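Local coordinates for protein isoflavone reductase (Medicago sativa, PDB 2GAS) that catalyses the NADPH-dependent reduction of achiral isoflavones to chiral isoflavanones on the way to the alfalfa phytoalexin medicarpin, at residues A[170-175]-A[236-241]; A[78-83]-A[103-108]; A[72-77]-A[97-102]. All coordinates share one frame; numbering follows the deposited sequence.

Interaction 1. Residues A[170-175]-A[236-241]; sequences DPPRDK and KTLEKT
With CG set between the backbone N and the carbonyl carbon (chi1 63°) and a bend further out at chi3, the side chain of Lys236 reaches over to the loop 170-175, while the carboxylate of Asp174 swings out beside its own carbonyl carbon (chi1 -161°) to meet it. Lys236 NZ gives a hydrogen bond to Arg173 O at 2.8 Å and forms a salt bridge with Asp174 OD1 at 2.9 Å, approaching that oxygen on its anti side and 18° out of the carboxylate plane. Replacing Lys236 with an alanine removes the ammonium, which would probably leave the Asp174 carboxylate without its countercharge and Arg173 O without this donor. Further along, the chains enter the small parallel sheet of strands 175-179 and 239-243, where Lys175 pairs with Glu239. The sheet begins with a nearly straight bond from Glu239 N to Asp174 O (2.9 Å), and Val176 continues the pairing. Lys175 and Glu239 point the same way on one face, and the lysine's methylenes run alongside the carboxylate, with CE 3.5 Å from Glu239 OE1. A water bridges Asp174 OD2 and Glu239 OE2 and may soften the closeness of the two like charges. On the buried side, Leu238 CD1 lies 4.4 Å from Pro172 CG, and Pro172 O accepts from Trp230 of helix 223-234.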
# COMPACT_ATOMS: atom_id res chain seq x y z
N ASP A 170 -18.45 1.10 -7.34
CA ASP A 170 -18.56 -0.32 -7.66
C ASP A 170 -18.26 -0.57 -9.13
O ASP A 170 -18.22 0.37 -9.93
CB ASP A 170 -19.96 -0.81 -7.30
CG ASP A 170 -20.14 -1.06 -5.82
OD1 ASP A 170 -19.41 -0.43 -5.01
OD2 ASP A 170 -21.01 -1.88 -5.44
N PRO A 171 -18.05 -1.84 -9.51
CA PRO A 171 -17.75 -2.15 -10.91
C PRO A 171 -18.89 -1.76 -11.84
O PRO A 171 -20.05 -2.04 -11.56
CB PRO A 171 -17.54 -3.67 -10.89
CG PRO A 171 -17.06 -3.94 -9.49
CD PRO A 171 -17.98 -3.05 -8.68
N PRO A 172 -18.57 -1.11 -12.97
CA PRO A 172 -19.60 -0.70 -13.92
C PRO A 172 -20.19 -1.95 -14.56
O PRO A 172 -19.47 -2.91 -14.82
CB PRO A 172 -18.82 0.14 -14.92
CG PRO A 172 -17.50 -0.56 -14.97
CD PRO A 172 -17.22 -0.83 -13.50
N ARG A 173 -21.49 -1.93 -14.82
CA ARG A 173 -22.13 -3.08 -15.42
C ARG A 173 -22.63 -2.83 -16.83
O ARG A 173 -23.16 -3.74 -17.47
CB ARG A 173 -23.30 -3.53 -14.54
CG ARG A 173 -22.89 -3.80 -13.10
CD ARG A 173 -24.11 -4.03 -12.21
NE ARG A 173 -24.55 -5.42 -12.23
CZ ARG A 173 -24.08 -6.37 -11.43
NH1 ARG A 173 -23.13 -6.08 -10.54
NH2 ARG A 173 -24.55 -7.60 -11.51
N ASP A 174 -22.44 -1.62 -17.34
CA ASP A 174 -22.92 -1.31 -18.68
C ASP A 174 -21.88 -0.69 -19.61
O ASP A 174 -21.74 -1.12 -20.76
CB ASP A 174 -24.15 -0.40 -18.59
CG ASP A 174 -24.98 -0.41 -19.86
OD1 ASP A 174 -25.23 -1.51 -20.39
OD2 ASP A 174 -25.39 0.68 -20.31
N LYS A 175 -21.16 0.32 -19.13
CA LYS A 175 -20.18 1.01 -19.96
C LYS A 175 -18.88 1.28 -19.21
O LYS A 175 -18.90 1.58 -18.02
CB LYS A 175 -20.76 2.34 -20.45
CG LYS A 175 -22.14 2.19 -21.06
CD LYS A 175 -22.81 3.52 -21.32
CE LYS A 175 -24.22 3.31 -21.86
NZ LYS A 175 -24.94 4.59 -22.08
N LYS A 236 -22.52 -10.40 -19.32
CA LYS A 236 -22.89 -9.43 -20.35
C LYS A 236 -21.65 -8.68 -20.80
O LYS A 236 -20.65 -8.64 -20.09
CB LYS A 236 -23.96 -8.45 -19.84
CG LYS A 236 -23.53 -7.57 -18.69
CD LYS A 236 -24.55 -6.45 -18.46
CE LYS A 236 -24.52 -5.42 -19.59
NZ LYS A 236 -25.31 -4.20 -19.26
N THR A 237 -21.73 -8.09 -21.99
CA THR A 237 -20.60 -7.36 -22.56
C THR A 237 -20.73 -5.87 -22.30
O THR A 237 -21.78 -5.28 -22.54
CB THR A 237 -20.52 -7.57 -24.08
OG1 THR A 237 -20.43 -8.97 -24.36
CG2 THR A 237 -19.29 -6.88 -24.65
N LEU A 238 -19.66 -5.27 -21.80
CA LEU A 238 -19.66 -3.84 -21.52
C LEU A 238 -19.34 -3.03 -22.76
O LEU A 238 -18.56 -3.45 -23.61
CB LEU A 238 -18.62 -3.50 -20.45
CG LEU A 238 -18.71 -4.13 -19.06
CD1 LEU A 238 -17.59 -3.57 -18.17
CD2 LEU A 238 -20.07 -3.85 -18.45
N GLU A 239 -19.95 -1.85 -22.86
CA GLU A 239 -19.66 -0.96 -23.97
C GLU A 239 -18.27 -0.44 -23.62
O GLU A 239 -17.99 -0.14 -22.46
CB GLU A 239 -20.67 0.18 -24.02
CG GLU A 239 -22.05 -0.28 -24.45
CD GLU A 239 -23.05 0.85 -24.50
OE1 GLU A 239 -22.64 2.02 -24.65
OE2 GLU A 239 -24.27 0.57 -24.40
N LYS A 240 -17.40 -0.34 -24.62
CA LYS A 240 -16.03 0.11 -24.37
C LYS A 240 -15.59 1.30 -25.19
O LYS A 240 -15.87 1.40 -26.39
CB LYS A 240 -15.05 -1.04 -24.62
CG LYS A 240 -15.35 -2.31 -23.84
CD LYS A 240 -14.43 -3.43 -24.29
CE LYS A 240 -14.78 -4.74 -23.60
NZ LYS A 240 -16.20 -5.11 -23.85
N THR A 241 -14.88 2.21 -24.53
CA THR A 241 -14.32 3.40 -25.16
C THR A 241 -12.86 3.45 -24.76
O THR A 241 -12.55 3.40 -23.57
CB THR A 241 -15.02 4.68 -24.67
OG1 THR A 241 -16.38 4.67 -25.12
CG2 THR A 241 -14.32 5.92 -25.21
O HOH W 1 -23.49 -3.20 -21.79
O HOH W 2 -26.24 0.33 -22.64

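Interaction 2. Residues A[78-83]-A[103-108]; sequences DIVICA and GNVKKF
Asn104, just after helix 92-102, joins Asp78 through a water that donates to Asn104 O and to Asp78 OD2. Its side-chain ND2 turns instead to Ile74 O of helix 67-74. Val105 follows, and its side chain crosses that of Val80 at about a right angle, CG2 to CG2 4.2 Å. Lys106 N then donates to Asp78 O at 2.8 Å, and its extended side chain runs beside that of Asp78. The ammonium reaches only a long salt bridge, Lys106 NZ to Asp78 OD2 3.7 Å, and Asp78 OD1 is hydrogen-bonded to Lys4 N. At Lys107 the chain becomes the edge strand of the Rossmann-type parallel sheet, completing the right-handed beta-alpha-beta crossover from strand 79-82 through helix 92-102. Lys107 O receives Val80 N at 3.0 Å. Lys107 CB lies beside Ile79 CG1, but bends at chi2 and chi3 lead NZ away to Thr207 OG1 and the carbonyls of Ala201 and Ala202. Phe108, on the other face, has CG anti to its N (chi1 172°), which brings CD1 within 4.0 Å of Val80 CG1. The ring edge also meets Val80 O, CD1 lying 3.3 Å from it, and CE1 lies 4.2 Å from Cys82 CB.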
# COMPACT_ATOMS: atom_id res chain seq x y z
N ASP A 78 11.25 -4.11 17.88
CA ASP A 78 12.33 -4.45 16.96
C ASP A 78 12.08 -3.92 15.55
O ASP A 78 13.01 -3.48 14.87
CB ASP A 78 12.48 -5.97 16.88
CG ASP A 78 12.81 -6.60 18.21
OD1 ASP A 78 12.05 -7.48 18.66
OD2 ASP A 78 13.84 -6.23 18.79
N ILE A 79 10.83 -3.98 15.11
CA ILE A 79 10.45 -3.54 13.77
C ILE A 79 9.38 -2.46 13.82
O ILE A 79 8.42 -2.56 14.58
CB ILE A 79 9.93 -4.75 12.96
CG1 ILE A 79 11.03 -5.82 12.89
CG2 ILE A 79 9.52 -4.31 11.55
CD1 ILE A 79 10.59 -7.11 12.23
N VAL A 80 9.57 -1.43 13.01
CA VAL A 80 8.64 -0.31 12.96
C VAL A 80 8.04 -0.22 11.56
O VAL A 80 8.76 -0.15 10.57
CB VAL A 80 9.36 1.02 13.29
CG1 VAL A 80 8.38 2.17 13.20
CG2 VAL A 80 9.97 0.94 14.68
N ILE A 81 6.71 -0.23 11.50
CA ILE A 81 6.00 -0.15 10.22
C ILE A 81 5.12 1.09 10.18
O ILE A 81 4.22 1.24 11.00
CB ILE A 81 5.11 -1.39 10.01
CG1 ILE A 81 5.97 -2.65 10.03
CG2 ILE A 81 4.35 -1.26 8.69
CD1 ILE A 81 5.19 -3.95 9.91
N CYS A 82 5.40 1.98 9.23
CA CYS A 82 4.59 3.18 9.08
C CYS A 82 3.53 2.90 8.02
O CYS A 82 3.77 3.04 6.82
CB CYS A 82 5.45 4.37 8.65
SG CYS A 82 4.58 5.93 8.78
N ALA A 83 2.35 2.49 8.47
CA ALA A 83 1.25 2.16 7.57
C ALA A 83 0.71 3.39 6.88
O ALA A 83 0.45 4.41 7.52
CB ALA A 83 0.14 1.45 8.34
N GLY A 103 17.98 3.66 18.50
CA GLY A 103 19.12 2.83 18.13
C GLY A 103 18.96 1.33 18.10
O GLY A 103 19.88 0.62 17.69
N ASN A 104 17.80 0.82 18.50
CA ASN A 104 17.56 -0.62 18.54
C ASN A 104 16.78 -1.20 17.36
O ASN A 104 16.60 -2.42 17.28
CB ASN A 104 16.80 -0.97 19.82
CG ASN A 104 15.50 -0.20 19.93
OD1 ASN A 104 15.49 1.00 20.19
ND2 ASN A 104 14.38 -0.89 19.72
N VAL A 105 16.33 -0.35 16.45
CA VAL A 105 15.52 -0.83 15.33
C VAL A 105 16.23 -1.75 14.35
O VAL A 105 17.27 -1.40 13.79
CB VAL A 105 14.91 0.36 14.56
CG1 VAL A 105 14.03 -0.14 13.41
CG2 VAL A 105 14.07 1.20 15.51
N LYS A 106 15.65 -2.93 14.15
CA LYS A 106 16.21 -3.93 13.24
C LYS A 106 15.64 -3.80 11.82
O LYS A 106 16.23 -4.32 10.87
CB LYS A 106 15.94 -5.33 13.78
CG LYS A 106 16.58 -5.55 15.15
CD LYS A 106 16.36 -6.95 15.67
CE LYS A 106 16.93 -7.09 17.07
NZ LYS A 106 16.65 -8.43 17.66
N LYS A 107 14.51 -3.12 11.68
CA LYS A 107 13.93 -2.93 10.36
C LYS A 107 12.83 -1.88 10.38
O LYS A 107 11.98 -1.88 11.27
CB LYS A 107 13.38 -4.26 9.82
CG LYS A 107 12.97 -4.20 8.35
CD LYS A 107 13.28 -5.50 7.61
CE LYS A 107 12.38 -6.63 8.09
NZ LYS A 107 12.67 -7.92 7.38
N PHE A 108 12.86 -0.98 9.41
CA PHE A 108 11.86 0.08 9.29
C PHE A 108 11.16 -0.01 7.95
O PHE A 108 11.82 -0.09 6.91
CB PHE A 108 12.52 1.46 9.44
CG PHE A 108 11.59 2.62 9.15
CD1 PHE A 108 10.32 2.68 9.72
CD2 PHE A 108 12.00 3.67 8.34
CE1 PHE A 108 9.48 3.77 9.49
CE2 PHE A 108 11.17 4.77 8.10
CZ PHE A 108 9.91 4.82 8.68
O HOH W 3 15.55 -4.25 19.25

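Interaction 3. Residues A[72-77]-A[97-102]; sequences KAIKQV and KAIKEA
The C-terminal part of helix 67-74 and the type I turn from Ile74 to Val77 come against the last turn of helix 92-102, and the two backbones are nearest at Lys75 and Ala102, whose CA atoms lie 5.4 Å apart. Ile74 carries the apolar part of the contact. Its CD1 reaches towards the neighbouring helix, touching Ala98 CB at 3.9 Å, while the other branch ends in CG2, 3.7 Å from Ala102 CB. Two alanines one helical turn apart thus offer a low surface on which both branches of the isoleucine can rest. Ile99 approaches the same side chain at about a right angle. It sets off away from the first helix, yet its bend at chi2 (-64°) carries CD1 back to the contact. There Ile99 CD1 lies 3.3 Å from Ile74 CD1, tighter than usual for two methyl carbons, so the packing is close here. Against these residues packs the Rossmann-type sheet: Ile74 and Ile99 both rest on Val80 of strand 79-82 and touch Val105, so the contact joins two neighbouring helices that pack on one face of the sheet. Towards the exposed side, Lys75 CG packs on Ala102 CB at 3.9 Å, and a bend at chi4 (-66°) turns the ammonium towards the end of helix 92-102. A water bridges the remaining gap, accepting from Lys75 NZ and donating to Ala102 O, each at 2.9 Å. The chemistry is therefore divided: the buried methyls hold the helices by shape and close packing, whereas at the exposed side a positive charge near a helix C-terminus, linked through the water, would probably interact favourably with the carbonyl end of the helix dipole.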
# COMPACT_ATOMS: atom_id res chain seq x y z
N LYS A 72 10.30 6.54 23.15
CA LYS A 72 9.94 5.60 24.21
C LYS A 72 9.24 4.35 23.68
O LYS A 72 9.48 3.24 24.15
CB LYS A 72 9.05 6.28 25.25
CG LYS A 72 8.63 5.37 26.40
CD LYS A 72 7.72 6.08 27.38
CE LYS A 72 7.30 5.16 28.51
NZ LYS A 72 6.54 3.96 28.03
N ALA A 73 8.37 4.55 22.70
CA ALA A 73 7.63 3.44 22.11
C ALA A 73 8.55 2.56 21.27
O ALA A 73 8.55 1.34 21.39
CB ALA A 73 6.49 3.97 21.24
N ILE A 74 9.34 3.21 20.42
CA ILE A 74 10.26 2.50 19.53
C ILE A 74 11.31 1.67 20.28
O ILE A 74 11.71 0.60 19.81
CB ILE A 74 10.95 3.49 18.57
CG1 ILE A 74 9.90 4.11 17.64
CG2 ILE A 74 12.03 2.79 17.77
CD1 ILE A 74 10.44 5.19 16.72
N LYS A 75 11.74 2.14 21.44
CA LYS A 75 12.73 1.41 22.23
C LYS A 75 12.20 0.06 22.71
O LYS A 75 12.97 -0.82 23.10
CB LYS A 75 13.17 2.23 23.44
CG LYS A 75 14.20 3.29 23.13
CD LYS A 75 14.54 4.08 24.39
CE LYS A 75 15.89 4.74 24.27
NZ LYS A 75 16.98 3.72 24.21
N GLN A 76 10.88 -0.10 22.69
CA GLN A 76 10.26 -1.34 23.16
C GLN A 76 10.06 -2.40 22.08
O GLN A 76 9.66 -3.52 22.39
CB GLN A 76 8.91 -1.02 23.80
CG GLN A 76 9.00 -0.10 25.00
CD GLN A 76 7.64 0.31 25.52
OE1 GLN A 76 6.87 -0.52 26.02
NE2 GLN A 76 7.32 1.59 25.40
N VAL A 77 10.35 -2.06 20.83
CA VAL A 77 10.15 -3.01 19.73
C VAL A 77 11.39 -3.23 18.87
O VAL A 77 12.43 -2.62 19.09
CB VAL A 77 8.99 -2.54 18.83
CG1 VAL A 77 7.72 -2.39 19.66
CG2 VAL A 77 9.35 -1.20 18.17
N LYS A 97 14.13 10.34 12.96
CA LYS A 97 14.91 10.98 14.03
C LYS A 97 14.74 10.16 15.30
O LYS A 97 15.72 9.88 16.00
CB LYS A 97 14.43 12.41 14.27
CG LYS A 97 15.20 13.15 15.35
CD LYS A 97 14.66 14.56 15.55
CE LYS A 97 15.47 15.32 16.60
NZ LYS A 97 15.46 14.66 17.93
N ALA A 98 13.51 9.76 15.60
CA ALA A 98 13.24 8.97 16.80
C ALA A 98 13.90 7.59 16.71
O ALA A 98 14.40 7.07 17.70
CB ALA A 98 11.73 8.83 17.02
N ILE A 99 13.88 6.99 15.52
CA ILE A 99 14.49 5.68 15.31
C ILE A 99 15.99 5.74 15.58
O ILE A 99 16.55 4.87 16.25
CB ILE A 99 14.26 5.19 13.85
CG1 ILE A 99 12.79 4.84 13.64
CG2 ILE A 99 15.16 4.00 13.53
CD1 ILE A 99 12.31 3.70 14.49
N LYS A 100 16.63 6.77 15.05
CA LYS A 100 18.07 6.95 15.24
C LYS A 100 18.43 7.09 16.71
O LYS A 100 19.43 6.54 17.17
CB LYS A 100 18.55 8.19 14.47
CG LYS A 100 18.40 8.09 12.96
CD LYS A 100 19.33 7.04 12.36
CE LYS A 100 20.79 7.43 12.54
NZ LYS A 100 21.72 6.41 11.98
N GLU A 101 17.62 7.84 17.46
CA GLU A 101 17.88 8.02 18.88
C GLU A 101 17.69 6.72 19.65
O GLU A 101 18.47 6.40 20.53
CB GLU A 101 16.97 9.11 19.46
CG GLU A 101 17.34 9.47 20.90
CD GLU A 101 16.48 10.58 21.46
OE1 GLU A 101 16.32 11.61 20.78
OE2 GLU A 101 15.98 10.43 22.60
N ALA A 102 16.64 5.97 19.31
CA ALA A 102 16.36 4.70 19.97
C ALA A 102 17.54 3.75 19.76
O ALA A 102 18.02 3.11 20.70
CB ALA A 102 15.08 4.09 19.43
O HOH W 4 17.39 1.22 22.77

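From the N terminus, helix 67-74 leads through the turn at 74-77 into strand 79-82, and helix 92-102 leads into strand 107-109. Interaction 3 closes the loop between the two helix ends and interaction 2 the loop between the two strands; their segments alternate, so the loops cross rather than nest. Their centres are 8 Å apart, and Val105 packs against both Ile74 and Ile99, joining helix layer to sheet in the Rossmann-type part of the fold. Interaction 1 follows in series, closing a later loop that runs from strand 175-179 through helix 223-234 to strand 239-243. Its centre is 44 Å from that of interaction 2, on the opposite side of the chain's centre, where it ties together a separate two-stranded sheet.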